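PDB 2XTS: sulfite dehydrogenase from Paracoccus pantotrophus, which oxidises protein-bound sulfane sulfur at a molybdenum cofactor as part of the SoxCD complex, whose cytochrome partner probably takes up the electrons. Local coordinates for residues Leu89-Leu94 with Arg228-Tyr233; Leu169-Ala174 with Arg181-Glu186; Gly288-Gly293 with Thr325-Asp330; Asn294-Arg299 with Ala319-Leu324. All blocks are in the same frame, centred on the assembly; numbering follows the deposited sequence.

Contact 1 (Leu89-Leu94 with Arg228-Tyr233); sequences LMINGL and RRLGIY
Met-90 pairs with Arg-229 in a parallel bridge where strands 89-93 and 228-233 run 14° apart, their axes 4.5 Å from each other. Five backbone bonds zip them together: Met-90 N to Arg-228 O, Leu-230 N to Met-90 O, Asn-92 N to Leu-230 O, Ile-232 N to Asn-92 O and, where the chain leaves the strand, Leu-94 N to Ile-232 O at 2.8 Å. On one face Ile-91 CG1 meets Leu-230 CD1 at 4.2 Å, and helix 153-160 packs on Ile-91 and Ile-232. The other face is mixed: Met-90 with the polar Asn-92 and Arg-229. There Met-90 and Arg-229 run alongside each other, SD 3.8 Å from CD. The arginine chain, straight as far as CD, bends at chi3 (76°) and brings NH1 in the guanidinium plane onto a lone pair of Asn-92 OD1, 2.9 Å away, with the two flat groups turned 61° apart. NH1 and NH2 also grip Tyr-233 OH end-on, NH1 at 3.0 Å. Replacing Arg-229 by a leucine would probably leave Asn-92 OD1 and the tyrosine hydroxyl without this shared donor and Glu-172 with one salt bridge fewer. Asp-18 of the cytochrome chain accepts from Asn-92 ND2 and bonds Tyr-233 OH, which fixes this cluster at the subunit interface. Arg-228 and Arg-229 both face Glu-172, a classic beta bulge. First and last strands lying parallel at the centre of a mixed five-stranded sheet of order 2-1-5-3-4, with a helix on one face, fit the beta-grasp fold known from ubiquitin, consistent with the family of this molybdopterin-binding domain.

Contact 2 (Leu169-Ala174 with Arg181-Glu186); sequences LYAEGA and RSFPME
A beta hairpin pairs Leu-169 with Phe-183 and Ala-171 with Arg-181, supplying an edge of the five-stranded sheet in the molybdopterin-binding domain. Both are antiparallel hydrogen-bonded pairs; Phe-183 N reaches Leu-169 O at 2.7 Å and Ala-171 N reaches Arg-181 O at 3.0 Å, each answered by a return bond. Between them Tyr-170 and Ser-182 form the non-hydrogen-bonded pair. The tyrosine CG stands opposite the backbone N (chi1 178°), which carries the ring across the second strand until CD1 is 3.6 Å from Arg-181 O and Ser-182 OG lies at the ring edge. That hydroxyl is held by Glu-242 and Val-237 N. Tyr-170 also packs on Arg-229 and Tyr-233 of its own chain and on Ala-20 of the cytochrome chain, so an alanine here would probably open a gap at that interface and set the arginine end less firmly in place. Beyond the pairing, Arg-181 binds Asn-221 and Glu-219, of the molybdenum and cobalt sites respectively, and Gly-173 touches the molybdopterin. On the face shared by Leu-169, Phe-183 and Arg-181 the touching groups are apolar: Leu-169 CD2 lies beside Phe-183 CD1 at 4.0 Å, and Ala-171 CB meets CE1 of the same ring at 4.1 Å. Where the hairpin passes through the N-cap Pro-184 into helix 185-191, Met-185 folds back at chi2 and chi3 to set its CE methyl 4.0 Å from Leu-169 CB.

Contact 3 (Gly288-Gly293 with Thr325-Asp330); sequences GLAWSG and TRFHLD
Gly-288 lies flat against Phe-327: its CA sits over the ring face, 3.8 Å from the centroid and 23° off the normal, a CH-pi contact. The ring gets there because CG stands between the backbone N and carbonyl carbon (chi1 67°), folding the phenyl back over the neighbouring strand, where it leaves no room for a side chain at Gly-288. Two backbone bonds tie this antiparallel pair, Phe-327 N to Gly-288 O at 2.9 Å and the reverse. Ala-290 and Thr-325 repeat the pattern, Ala-290 N reaching Thr-325 O at 2.8 Å. On the opposite face Leu-289 and Arg-326 cross, CD2 of the leucine covering one guanidinium face 3.4 Å from NH2. Farther out, Gly-63 O takes NE, while Ser-287 and Thr-269 bond NH1, so the arginine chain, bent twice, is held from several sides. Val-300 and Val-302 of strand 297-303 back the phenyl. The strands belong to the antiparallel sheet of the dimerisation domain, of the E-set group. Chemically the pair is two-sided: an apolar interior around the phenyl, and across the sheet a guanidinium held by hydrogen bonds, with one face covered by leucine, which probably screens it in part.

Contact 4 (Asn294-Arg299 with Ala319-Leu324); sequences NGRITR and ALPKAL
Ala-319 presses its CB against Ile-297 O at 3.2 Å, at the close-packed inner part of a contact between the start of strand 297-303, with the loop before it, and loop 319-324, which holds a type II turn from Leu-320 to Ala-323. Beside it Lys-322 N bonds Gly-295 O at 3.1 Å; the donor stands above the carbonyl plane, 61° out of it. A water also binds Gly-295 O, at 2.9 Å, and accepts from Ala-323 N. A second water accepts a hydrogen bond from Ile-297 N (2.9 Å) and donates one to Leu-320 O (2.7 Å), so solvent joins these two backbones where they do not meet directly. Gly-295 holds backbone angles that would jam a side chain against the preceding carbonyl. The outer side is exposed. There Arg-296 runs alongside Pro-321, its chain extended from CG to NE, and lays one guanidinium face over the proline, CD lying 3.8 Å from the plane and over its centre. NH1 meanwhile bonds Ala-319 O at 3.0 Å, which, with the proline contact, probably limits the group's rotation. Leu-320 packs on Gln-318 of the second subunit, placing the turn at the dimer interface. The chemistry is that of loop backbones bridged by two waters: Gly-295 O, Ile-297 N and Leu-320 O have backbone or water partners, while the arginine's charge stays at the surface, steadied by one carbonyl and a proline ring.

Overall arrangement
The four contacts form two clusters, one in each family domain. Contacts 1 and 2, centres 8 Å apart, share one sheet, in which strands 227-233 and 168-173 are neighbours: Tyr-170 N probably bonds Gly-231 O at 2.7 Å, and Arg-228 NE meets Glu-172 OE1 at 3.0 Å as a salt bridge. Contacts 3 and 4, centres 9 Å apart, touch where Trp-291 CE3 packs on Leu-324 CD2 at 3.5 Å; contact 4 is nested in the loop that contact 3 closes. The clusters do not touch, contacts 2 and 4 coming within about 10 Å at their nearest atoms. Contact 2 lies closest to the active centre, the Arg-181 side chain about 6 Å from the bound molybdenum oxide.

Contact 1 (Leu89-Leu94 with Arg228-Tyr233)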
loop_
_atom_site.group_PDB
_atom_site.type_symbol
_atom_site.label_atom_id
_atom_site.label_comp_id
_atom_site.label_asym_id
_atom_site.label_seq_id
_atom_site.Cartn_x
_atom_site.Cartn_y
_atom_site.Cartn_z
ATOM N N LEU A 89 -17.394 6.703 -19.703
ATOM C CA LEU A 89 -17.853 5.317 -19.592
ATOM C C LEU A 89 -19.239 5.203 -20.206
ATOM O O LEU A 89 -20.156 5.908 -19.812
ATOM C CB LEU A 89 -17.899 4.853 -18.128
ATOM C CG LEU A 89 -18.439 3.436 -17.867
ATOM C CD1 LEU A 89 -17.446 2.432 -18.458
ATOM C CD2 LEU A 89 -18.660 3.149 -16.391
ATOM N N MET A 90 -19.379 4.273 -21.132
ATOM C CA MET A 90 -20.622 4.036 -21.850
ATOM C C MET A 90 -21.189 2.708 -21.424
ATOM O O MET A 90 -20.458 1.737 -21.252
ATOM C CB MET A 90 -20.355 4.036 -23.355
ATOM C CG MET A 90 -21.555 3.658 -24.216
ATOM S SD MET A 90 -21.209 3.642 -26.007
ATOM C CE MET A 90 -20.954 5.394 -26.247
ATOM N N ILE A 91 -22.511 2.667 -21.227
ATOM C CA ILE A 91 -23.256 1.410 -21.043
ATOM C C ILE A 91 -24.289 1.334 -22.147
ATOM O O ILE A 91 -25.082 2.258 -22.304
ATOM C CB ILE A 91 -23.950 1.313 -19.668
ATOM C CG1 ILE A 91 -22.914 1.435 -18.545
ATOM C CG2 ILE A 91 -24.666 -0.012 -19.538
ATOM C CD1 ILE A 91 -23.446 1.298 -17.125
ATOM N N ASN A 92 -24.255 0.266 -22.938
ATOM C CA ASN A 92 -25.158 0.157 -24.090
ATOM C C ASN A 92 -25.526 -1.291 -24.332
ATOM O O ASN A 92 -25.109 -2.188 -23.601
ATOM C CB ASN A 92 -24.556 0.819 -25.346
ATOM C CG ASN A 92 -23.496 -0.030 -26.013
ATOM O OD1 ASN A 92 -22.426 -0.258 -25.449
ATOM N ND2 ASN A 92 -23.763 -0.461 -27.234
ATOM N N GLY A 93 -26.376 -1.516 -25.318
ATOM C CA GLY A 93 -26.795 -2.856 -25.714
ATOM C C GLY A 93 -28.175 -3.162 -25.176
ATOM O O GLY A 93 -29.097 -2.338 -25.296
ATOM N N LEU A 94 -28.323 -4.332 -24.576
ATOM C CA LEU A 94 -29.629 -4.802 -24.079
ATOM C C LEU A 94 -29.944 -4.152 -22.728
ATOM O O LEU A 94 -30.012 -4.810 -21.684
ATOM C CB LEU A 94 -29.682 -6.339 -24.036
ATOM C CG LEU A 94 -29.715 -6.999 -25.409
ATOM C CD1 LEU A 94 -29.466 -8.489 -25.266
ATOM C CD2 LEU A 94 -31.045 -6.746 -26.116
ATOM N N ARG A 228 -13.800 1.733 -20.870
ATOM C CA ARG A 228 -14.611 2.741 -21.562
ATOM C C ARG A 228 -16.033 2.341 -21.887
ATOM O O ARG A 228 -16.894 3.208 -22.082
ATOM C CB ARG A 228 -13.925 3.194 -22.861
ATOM C CG ARG A 228 -14.184 2.325 -24.060
ATOM C CD ARG A 228 -13.661 2.960 -25.302
ATOM N NE ARG A 228 -14.091 2.230 -26.494
ATOM C CZ ARG A 228 -13.764 2.564 -27.737
ATOM N NH1 ARG A 228 -12.932 3.580 -27.976
ATOM N NH2 ARG A 228 -14.265 1.870 -28.747
ATOM N N ARG A 229 -16.307 1.042 -21.950
ATOM C CA ARG A 229 -17.639 0.604 -22.377
ATOM C C ARG A 229 -17.989 -0.748 -21.793
ATOM O O ARG A 229 -17.154 -1.642 -21.724
ATOM C CB ARG A 229 -17.746 0.567 -23.910
ATOM C CG ARG A 229 -19.134 0.282 -24.462
ATOM C CD ARG A 229 -19.180 0.439 -25.966
ATOM N NE ARG A 229 -18.567 -0.696 -26.647
ATOM C CZ ARG A 229 -19.174 -1.865 -26.854
ATOM N NH1 ARG A 229 -20.406 -2.089 -26.421
ATOM N NH2 ARG A 229 -18.548 -2.836 -27.503
ATOM N N LEU A 230 -19.231 -0.840 -21.325
ATOM C CA LEU A 230 -19.888 -2.060 -20.862
ATOM C C LEU A 230 -21.076 -2.304 -21.791
ATOM O O LEU A 230 -22.066 -1.567 -21.758
ATOM C CB LEU A 230 -20.349 -1.936 -19.409
ATOM C CG LEU A 230 -19.337 -1.412 -18.398
ATOM C CD1 LEU A 230 -20.013 -1.271 -17.028
ATOM C CD2 LEU A 230 -18.108 -2.326 -18.319
ATOM N N GLY A 231 -20.958 -3.307 -22.638
ATOM C CA GLY A 231 -22.008 -3.653 -23.593
ATOM C C GLY A 231 -22.748 -4.865 -23.111
ATOM O O GLY A 231 -22.134 -5.839 -22.690
ATOM N N ILE A 232 -24.073 -4.834 -23.169
ATOM C CA ILE A 232 -24.877 -5.961 -22.705
ATOM C C ILE A 232 -25.422 -6.689 -23.923
ATOM O O ILE A 232 -26.113 -6.095 -24.730
ATOM C CB ILE A 232 -26.028 -5.492 -21.815
ATOM C CG1 ILE A 232 -25.506 -4.612 -20.658
ATOM C CG2 ILE A 232 -26.798 -6.705 -21.299
ATOM C CD1 ILE A 232 -24.396 -5.244 -19.804
ATOM N N TYR A 233 -25.093 -7.965 -24.049
ATOM C CA TYR A 233 -25.431 -8.783 -25.212
ATOM C C TYR A 233 -26.141 -10.061 -24.754
ATOM O O TYR A 233 -26.143 -10.416 -23.561
ATOM C CB TYR A 233 -24.143 -9.097 -26.023
ATOM C CG TYR A 233 -23.408 -7.884 -26.514
ATOM C CD1 TYR A 233 -23.835 -7.188 -27.616
ATOM C CD2 TYR A 233 -22.270 -7.460 -25.909
ATOM C CE1 TYR A 233 -23.171 -6.058 -28.060
ATOM C CE2 TYR A 233 -21.600 -6.341 -26.350
ATOM C CZ TYR A 233 -22.035 -5.648 -27.426
ATOM O OH TYR A 233 -21.331 -4.531 -27.822
#

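Contact 2 (Leu169-Ala174 with Arg181-Glu186)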
loop_
_atom_site.group_PDB
_atom_site.type_symbol
_atom_site.label_atom_id
_atom_site.label_comp_id
_atom_site.label_asym_id
_atom_site.label_seq_id
_atom_site.Cartn_x
_atom_site.Cartn_y
_atom_site.Cartn_z
ATOM N N LEU A 169 -22.057 -9.489 -20.385
ATOM C CA LEU A 169 -21.503 -8.147 -20.412
ATOM C C LEU A 169 -20.150 -8.219 -21.078
ATOM O O LEU A 169 -19.316 -9.080 -20.752
ATOM C CB LEU A 169 -21.375 -7.579 -18.997
ATOM C CG LEU A 169 -20.744 -6.189 -18.829
ATOM C CD1 LEU A 169 -21.277 -5.522 -17.580
ATOM C CD2 LEU A 169 -19.220 -6.286 -18.751
ATOM N N TYR A 170 -19.944 -7.320 -22.030
ATOM C CA TYR A 170 -18.669 -7.171 -22.708
ATOM C C TYR A 170 -18.031 -5.880 -22.240
ATOM O O TYR A 170 -18.645 -4.817 -22.349
ATOM C CB TYR A 170 -18.917 -7.118 -24.198
ATOM C CG TYR A 170 -17.688 -6.908 -25.055
ATOM C CD1 TYR A 170 -16.781 -7.949 -25.304
ATOM C CD2 TYR A 170 -17.475 -5.690 -25.694
ATOM C CE1 TYR A 170 -15.682 -7.744 -26.143
ATOM C CE2 TYR A 170 -16.384 -5.470 -26.496
ATOM C CZ TYR A 170 -15.507 -6.501 -26.745
ATOM O OH TYR A 170 -14.411 -6.292 -27.560
ATOM N N ALA A 171 -16.798 -5.961 -21.734
ATOM C CA ALA A 171 -16.099 -4.767 -21.248
ATOM C C ALA A 171 -14.917 -4.501 -22.143
ATOM O O ALA A 171 -14.158 -5.421 -22.448
ATOM C CB ALA A 171 -15.610 -4.924 -19.808
ATOM N N GLU A 172 -14.751 -3.248 -22.559
ATOM C CA GLU A 172 -13.566 -2.887 -23.341
ATOM C C GLU A 172 -12.935 -1.620 -22.834
ATOM O O GLU A 172 -13.571 -0.758 -22.209
ATOM C CB GLU A 172 -13.818 -2.773 -24.851
ATOM C CG GLU A 172 -14.801 -1.725 -25.194
ATOM C CD GLU A 172 -14.738 -1.108 -26.626
ATOM O OE1 GLU A 172 -15.627 -0.285 -26.881
ATOM O OE2 GLU A 172 -13.856 -1.387 -27.480
ATOM N N GLY A 173 -11.638 -1.566 -23.081
ATOM C CA GLY A 173 -10.798 -0.475 -22.659
ATOM C C GLY A 173 -10.696 0.660 -23.658
ATOM O O GLY A 173 -11.031 0.511 -24.828
ATOM N N ALA A 174 -10.177 1.787 -23.189
ATOM C CA ALA A 174 -10.004 2.987 -24.012
ATOM C C ALA A 174 -8.775 2.937 -24.900
ATOM O O ALA A 174 -8.634 3.766 -25.795
ATOM C CB ALA A 174 -9.920 4.221 -23.102
ATOM N N ARG A 181 -13.485 -8.323 -23.285
ATOM C CA ARG A 181 -13.761 -9.612 -22.686
ATOM C C ARG A 181 -15.234 -9.724 -22.321
ATOM O O ARG A 181 -15.848 -8.754 -21.872
ATOM C CB ARG A 181 -12.898 -9.863 -21.427
ATOM C CG ARG A 181 -11.432 -10.152 -21.698
ATOM C CD ARG A 181 -11.221 -11.403 -22.519
ATOM N NE ARG A 181 -11.729 -12.616 -21.920
ATOM C CZ ARG A 181 -11.064 -13.465 -21.150
ATOM N NH1 ARG A 181 -9.808 -13.266 -20.813
ATOM N NH2 ARG A 181 -11.664 -14.555 -20.722
ATOM N N SER A 182 -15.758 -10.946 -22.442
ATOM C CA SER A 182 -17.140 -11.272 -22.122
ATOM C C SER A 182 -17.281 -11.900 -20.740
ATOM O O SER A 182 -16.515 -12.790 -20.358
ATOM C CB SER A 182 -17.661 -12.260 -23.137
ATOM O OG SER A 182 -17.549 -11.759 -24.451
ATOM N N PHE A 183 -18.295 -11.455 -19.990
ATOM C CA PHE A 183 -18.564 -11.943 -18.636
ATOM C C PHE A 183 -20.004 -12.443 -18.550
ATOM O O PHE A 183 -20.912 -11.761 -19.012
ATOM C CB PHE A 183 -18.492 -10.778 -17.641
ATOM C CG PHE A 183 -17.160 -10.138 -17.480
ATOM C CD1 PHE A 183 -16.657 -9.306 -18.440
ATOM C CD2 PHE A 183 -16.436 -10.311 -16.317
ATOM C CE1 PHE A 183 -15.420 -8.693 -18.251
ATOM C CE2 PHE A 183 -15.224 -9.671 -16.116
ATOM C CZ PHE A 183 -14.706 -8.887 -17.097
ATOM N N PRO A 184 -20.238 -13.575 -17.879
ATOM C CA PRO A 184 -21.624 -13.924 -17.585
ATOM C C PRO A 184 -22.225 -12.959 -16.573
ATOM O O PRO A 184 -21.556 -12.544 -15.633
ATOM C CB PRO A 184 -21.510 -15.325 -16.990
ATOM C CG PRO A 184 -20.182 -15.371 -16.401
ATOM C CD PRO A 184 -19.298 -14.494 -17.210
ATOM N N MET A 185 -23.506 -12.648 -16.730
ATOM C CA MET A 185 -24.146 -11.656 -15.869
ATOM C C MET A 185 -24.117 -12.071 -14.394
ATOM O O MET A 185 -24.011 -11.225 -13.529
ATOM C CB MET A 185 -25.595 -11.402 -16.324
ATOM C CG MET A 185 -26.242 -10.110 -15.820
ATOM S SD MET A 185 -25.314 -8.581 -16.170
ATOM C CE MET A 185 -25.010 -8.710 -17.911
ATOM N N GLU A 186 -24.126 -13.358 -14.093
ATOM C CA GLU A 186 -24.065 -13.786 -12.697
ATOM C C GLU A 186 -22.803 -13.301 -11.975
ATOM O O GLU A 186 -22.845 -12.891 -10.829
ATOM C CB GLU A 186 -24.160 -15.308 -12.578
ATOM C CG GLU A 186 -24.266 -15.795 -11.143
ATOM C CD GLU A 186 -24.349 -17.310 -11.006
ATOM O OE1 GLU A 186 -24.257 -18.045 -12.018
ATOM O OE2 GLU A 186 -24.513 -17.769 -9.864
#

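Contact 3 (Gly288-Gly293 with Thr325-Asp330)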
loop_
_atom_site.group_PDB
_atom_site.type_symbol
_atom_site.label_atom_id
_atom_site.label_comp_id
_atom_site.label_asym_id
_atom_site.label_seq_id
_atom_site.Cartn_x
_atom_site.Cartn_y
_atom_site.Cartn_z
ATOM N N GLY A 288 6.231 -17.226 2.390
ATOM C CA GLY A 288 5.663 -17.263 1.067
ATOM C C GLY A 288 4.250 -16.773 0.982
ATOM O O GLY A 288 3.658 -16.305 1.957
ATOM N N LEU A 289 3.727 -16.892 -0.240
ATOM C CA LEU A 289 2.397 -16.426 -0.577
ATOM C C LEU A 289 1.509 -17.582 -1.057
ATOM O O LEU A 289 1.969 -18.483 -1.746
ATOM C CB LEU A 289 2.454 -15.397 -1.706
ATOM C CG LEU A 289 3.037 -14.047 -1.312
ATOM C CD1 LEU A 289 3.438 -13.260 -2.554
ATOM C CD2 LEU A 289 2.043 -13.314 -0.429
ATOM N N ALA A 290 0.244 -17.544 -0.666
ATOM C CA ALA A 290 -0.764 -18.497 -1.145
ATOM C C ALA A 290 -2.019 -17.704 -1.497
ATOM O O ALA A 290 -2.274 -16.652 -0.895
ATOM C CB ALA A 290 -1.075 -19.526 -0.089
ATOM N N TRP A 291 -2.808 -18.206 -2.441
ATOM C CA TRP A 291 -3.993 -17.501 -2.885
ATOM C C TRP A 291 -4.888 -18.460 -3.673
ATOM O O TRP A 291 -4.414 -19.467 -4.182
ATOM C CB TRP A 291 -3.622 -16.282 -3.737
ATOM C CG TRP A 291 -2.858 -16.567 -4.995
ATOM C CD1 TRP A 291 -3.389 -16.659 -6.240
ATOM C CD2 TRP A 291 -1.441 -16.769 -5.154
ATOM N NE1 TRP A 291 -2.424 -16.901 -7.159
ATOM C CE2 TRP A 291 -1.217 -16.990 -6.526
ATOM C CE3 TRP A 291 -0.351 -16.803 -4.281
ATOM C CZ2 TRP A 291 0.053 -17.199 -7.053
ATOM C CZ3 TRP A 291 0.903 -17.014 -4.803
ATOM C CH2 TRP A 291 1.097 -17.212 -6.179
ATOM N N SER A 292 -6.168 -18.141 -3.785
ATOM C CA SER A 292 -7.098 -18.926 -4.559
ATOM C C SER A 292 -8.240 -18.078 -5.073
ATOM O O SER A 292 -8.840 -17.326 -4.302
ATOM C CB SER A 292 -7.704 -20.029 -3.715
ATOM O OG SER A 292 -8.593 -20.772 -4.506
ATOM N N GLY A 293 -8.595 -18.260 -6.344
ATOM C CA GLY A 293 -9.767 -17.638 -6.894
ATOM C C GLY A 293 -11.062 -18.271 -6.456
ATOM O O GLY A 293 -12.118 -17.760 -6.758
ATOM N N THR A 325 -2.259 -14.276 0.617
ATOM C CA THR A 325 -2.176 -14.722 1.996
ATOM C C THR A 325 -0.728 -15.089 2.288
ATOM O O THR A 325 -0.112 -15.839 1.535
ATOM C CB THR A 325 -3.117 -15.932 2.177
ATOM O OG1 THR A 325 -4.422 -15.573 1.707
ATOM C CG2 THR A 325 -3.191 -16.404 3.627
ATOM N N ARG A 326 -0.194 -14.561 3.383
ATOM C CA ARG A 326 1.191 -14.788 3.770
ATOM C C ARG A 326 1.286 -15.971 4.693
ATOM O O ARG A 326 0.498 -16.083 5.609
ATOM C CB ARG A 326 1.707 -13.547 4.477
ATOM C CG ARG A 326 3.145 -13.636 4.998
ATOM C CD ARG A 326 4.230 -13.878 3.943
ATOM N NE ARG A 326 4.178 -12.869 2.884
ATOM C CZ ARG A 326 4.998 -12.816 1.842
ATOM N NH1 ARG A 326 5.953 -13.719 1.674
ATOM N NH2 ARG A 326 4.826 -11.884 0.920
ATOM N N PHE A 327 2.248 -16.857 4.443
ATOM C CA PHE A 327 2.539 -17.966 5.358
ATOM C C PHE A 327 3.993 -17.989 5.754
ATOM O O PHE A 327 4.868 -17.502 5.031
ATOM C CB PHE A 327 2.138 -19.345 4.776
ATOM C CG PHE A 327 2.948 -19.790 3.580
ATOM C CD1 PHE A 327 4.117 -20.528 3.742
ATOM C CD2 PHE A 327 2.536 -19.490 2.291
ATOM C CE1 PHE A 327 4.854 -20.933 2.636
ATOM C CE2 PHE A 327 3.274 -19.905 1.176
ATOM C CZ PHE A 327 4.423 -20.618 1.346
ATOM N N HIS A 328 4.246 -18.569 6.929
ATOM C CA HIS A 328 5.593 -18.713 7.460
ATOM C C HIS A 328 5.787 -20.071 8.095
ATOM O O HIS A 328 4.868 -20.625 8.694
ATOM C CB HIS A 328 5.908 -17.693 8.542
ATOM C CG HIS A 328 5.939 -16.282 8.060
ATOM N ND1 HIS A 328 6.974 -15.734 7.331
ATOM C CD2 HIS A 328 5.046 -15.285 8.247
ATOM C CE1 HIS A 328 6.689 -14.469 7.057
ATOM N NE2 HIS A 328 5.524 -14.176 7.600
ATOM N N LEU A 329 7.007 -20.577 7.975
ATOM C CA LEU A 329 7.452 -21.741 8.737
ATOM C C LEU A 329 8.877 -21.462 9.157
ATOM O O LEU A 329 9.733 -21.164 8.327
ATOM C CB LEU A 329 7.385 -23.046 7.925
ATOM C CG LEU A 329 7.766 -24.342 8.667
ATOM C CD1 LEU A 329 6.640 -24.766 9.604
ATOM C CD2 LEU A 329 8.139 -25.489 7.750
ATOM N N ASP A 330 9.120 -21.517 10.469
ATOM C CA ASP A 330 10.443 -21.311 11.001
ATOM C C ASP A 330 11.110 -22.647 11.202
ATOM O O ASP A 330 10.537 -23.531 11.833
ATOM C CB ASP A 330 10.331 -20.520 12.290
ATOM C CG ASP A 330 9.695 -19.154 12.055
ATOM O OD1 ASP A 330 10.314 -18.373 11.302
ATOM O OD2 ASP A 330 8.612 -18.857 12.628
#

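Contact 4 (Asn294-Arg299 with Ala319-Leu324)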
loop_
_atom_site.group_PDB
_atom_site.type_symbol
_atom_site.label_atom_id
_atom_site.label_comp_id
_atom_site.label_asym_id
_atom_site.label_seq_id
_atom_site.Cartn_x
_atom_site.Cartn_y
_atom_site.Cartn_z
ATOM N N ASN A 294 -10.975 -19.428 -5.800
ATOM C CA ASN A 294 -12.155 -20.149 -5.339
ATOM C C ASN A 294 -12.505 -19.902 -3.869
ATOM O O ASN A 294 -13.411 -20.541 -3.342
ATOM C CB ASN A 294 -11.982 -21.645 -5.628
ATOM C CG ASN A 294 -12.099 -21.974 -7.109
ATOM O OD1 ASN A 294 -11.195 -22.583 -7.705
ATOM N ND2 ASN A 294 -13.173 -21.548 -7.708
ATOM N N GLY A 295 -11.846 -18.932 -3.241
ATOM C CA GLY A 295 -12.208 -18.499 -1.906
ATOM C C GLY A 295 -11.018 -18.230 -1.022
ATOM O O GLY A 295 -9.984 -17.735 -1.497
ATOM N N ARG A 296 -11.173 -18.500 0.273
ATOM C CA ARG A 296 -10.099 -18.316 1.223
ATOM C C ARG A 296 -9.146 -19.493 1.227
ATOM O O ARG A 296 -9.546 -20.643 1.074
ATOM C CB ARG A 296 -10.662 -18.194 2.629
ATOM C CG ARG A 296 -11.606 -16.999 2.852
ATOM C CD ARG A 296 -12.284 -17.108 4.227
ATOM N NE ARG A 296 -13.286 -16.062 4.459
ATOM C CZ ARG A 296 -13.059 -14.911 5.093
ATOM N NH1 ARG A 296 -11.846 -14.591 5.556
ATOM N NH2 ARG A 296 -14.061 -14.051 5.246
ATOM N N ILE A 297 -7.877 -19.189 1.446
ATOM C CA ILE A 297 -6.891 -20.201 1.808
ATOM C C ILE A 297 -7.193 -20.665 3.227
ATOM O O ILE A 297 -7.418 -19.854 4.106
ATOM C CB ILE A 297 -5.439 -19.627 1.713
ATOM C CG1 ILE A 297 -5.071 -19.326 0.262
ATOM C CG2 ILE A 297 -4.420 -20.553 2.382
ATOM C CD1 ILE A 297 -5.087 -20.472 -0.662
ATOM N N THR A 298 -7.187 -21.970 3.448
ATOM C CA THR A 298 -7.401 -22.522 4.780
ATOM C C THR A 298 -6.124 -23.019 5.407
ATOM O O THR A 298 -6.002 -22.983 6.611
ATOM C CB THR A 298 -8.437 -23.632 4.760
ATOM O OG1 THR A 298 -8.050 -24.644 3.837
ATOM C CG2 THR A 298 -9.790 -23.083 4.381
ATOM N N ARG A 299 -5.172 -23.489 4.606
ATOM C CA ARG A 299 -3.853 -23.825 5.092
ATOM C C ARG A 299 -2.828 -23.902 3.992
ATOM O O ARG A 299 -3.173 -23.979 2.809
ATOM C CB ARG A 299 -3.846 -25.088 5.948
ATOM C CG ARG A 299 -3.706 -26.362 5.219
ATOM C CD ARG A 299 -3.615 -27.546 6.200
ATOM N NE ARG A 299 -3.221 -28.746 5.484
ATOM C CZ ARG A 299 -4.075 -29.541 4.854
ATOM N NH1 ARG A 299 -5.370 -29.260 4.831
ATOM N NH2 ARG A 299 -3.629 -30.610 4.217
ATOM N N ALA A 319 -6.593 -14.645 6.086
ATOM C CA ALA A 319 -6.819 -15.312 4.813
ATOM C C ALA A 319 -8.132 -14.822 4.250
ATOM O O ALA A 319 -9.198 -15.387 4.511
ATOM C CB ALA A 319 -6.807 -16.835 4.977
ATOM N N LEU A 320 -8.064 -13.702 3.527
ATOM C CA LEU A 320 -9.255 -13.096 2.945
ATOM C C LEU A 320 -9.643 -13.783 1.639
ATOM O O LEU A 320 -8.789 -14.367 0.962
ATOM C CB LEU A 320 -9.023 -11.598 2.688
ATOM C CG LEU A 320 -8.770 -10.731 3.924
ATOM C CD1 LEU A 320 -8.520 -9.258 3.563
ATOM C CD2 LEU A 320 -9.949 -10.891 4.866
ATOM N N PRO A 321 -10.930 -13.717 1.250
ATOM C CA PRO A 321 -11.313 -14.428 0.038
ATOM C C PRO A 321 -10.637 -13.849 -1.221
ATOM O O PRO A 321 -10.621 -12.632 -1.432
ATOM C CB PRO A 321 -12.815 -14.213 -0.050
ATOM C CG PRO A 321 -13.220 -13.628 1.228
ATOM C CD PRO A 321 -12.062 -13.055 1.909
ATOM N N LYS A 322 -10.077 -14.719 -2.045
ATOM C CA LYS A 322 -9.577 -14.323 -3.343
ATOM C C LYS A 322 -8.509 -13.219 -3.224
ATOM O O LYS A 322 -8.458 -12.292 -4.032
ATOM C CB LYS A 322 -10.735 -13.918 -4.265
ATOM C CG LYS A 322 -11.838 -14.972 -4.265
ATOM C CD LYS A 322 -12.984 -14.695 -5.196
ATOM C CE LYS A 322 -14.065 -15.782 -4.970
ATOM N NZ LYS A 322 -15.108 -15.896 -5.997
ATOM N N ALA A 323 -7.611 -13.382 -2.250
ATOM C CA ALA A 323 -6.570 -12.407 -1.918
ATOM C C ALA A 323 -5.304 -13.126 -1.506
ATOM O O ALA A 323 -5.318 -14.244 -0.991
ATOM C CB ALA A 323 -7.036 -11.494 -0.809
ATOM N N LEU A 324 -4.180 -12.470 -1.742
ATOM C CA LEU A 324 -2.913 -13.010 -1.290
ATOM C C LEU A 324 -2.912 -13.198 0.208
ATOM O O LEU A 324 -3.454 -12.400 0.973
ATOM C CB LEU A 324 -1.723 -12.130 -1.681
ATOM C CG LEU A 324 -1.329 -12.052 -3.151
ATOM C CD1 LEU A 324 -0.066 -11.195 -3.294
ATOM C CD2 LEU A 324 -1.077 -13.415 -3.703
HETATM O O HOH W 1 -7.372 -16.515 -1.620
HETATM O O HOH W 2 -7.046 -16.403 1.296
#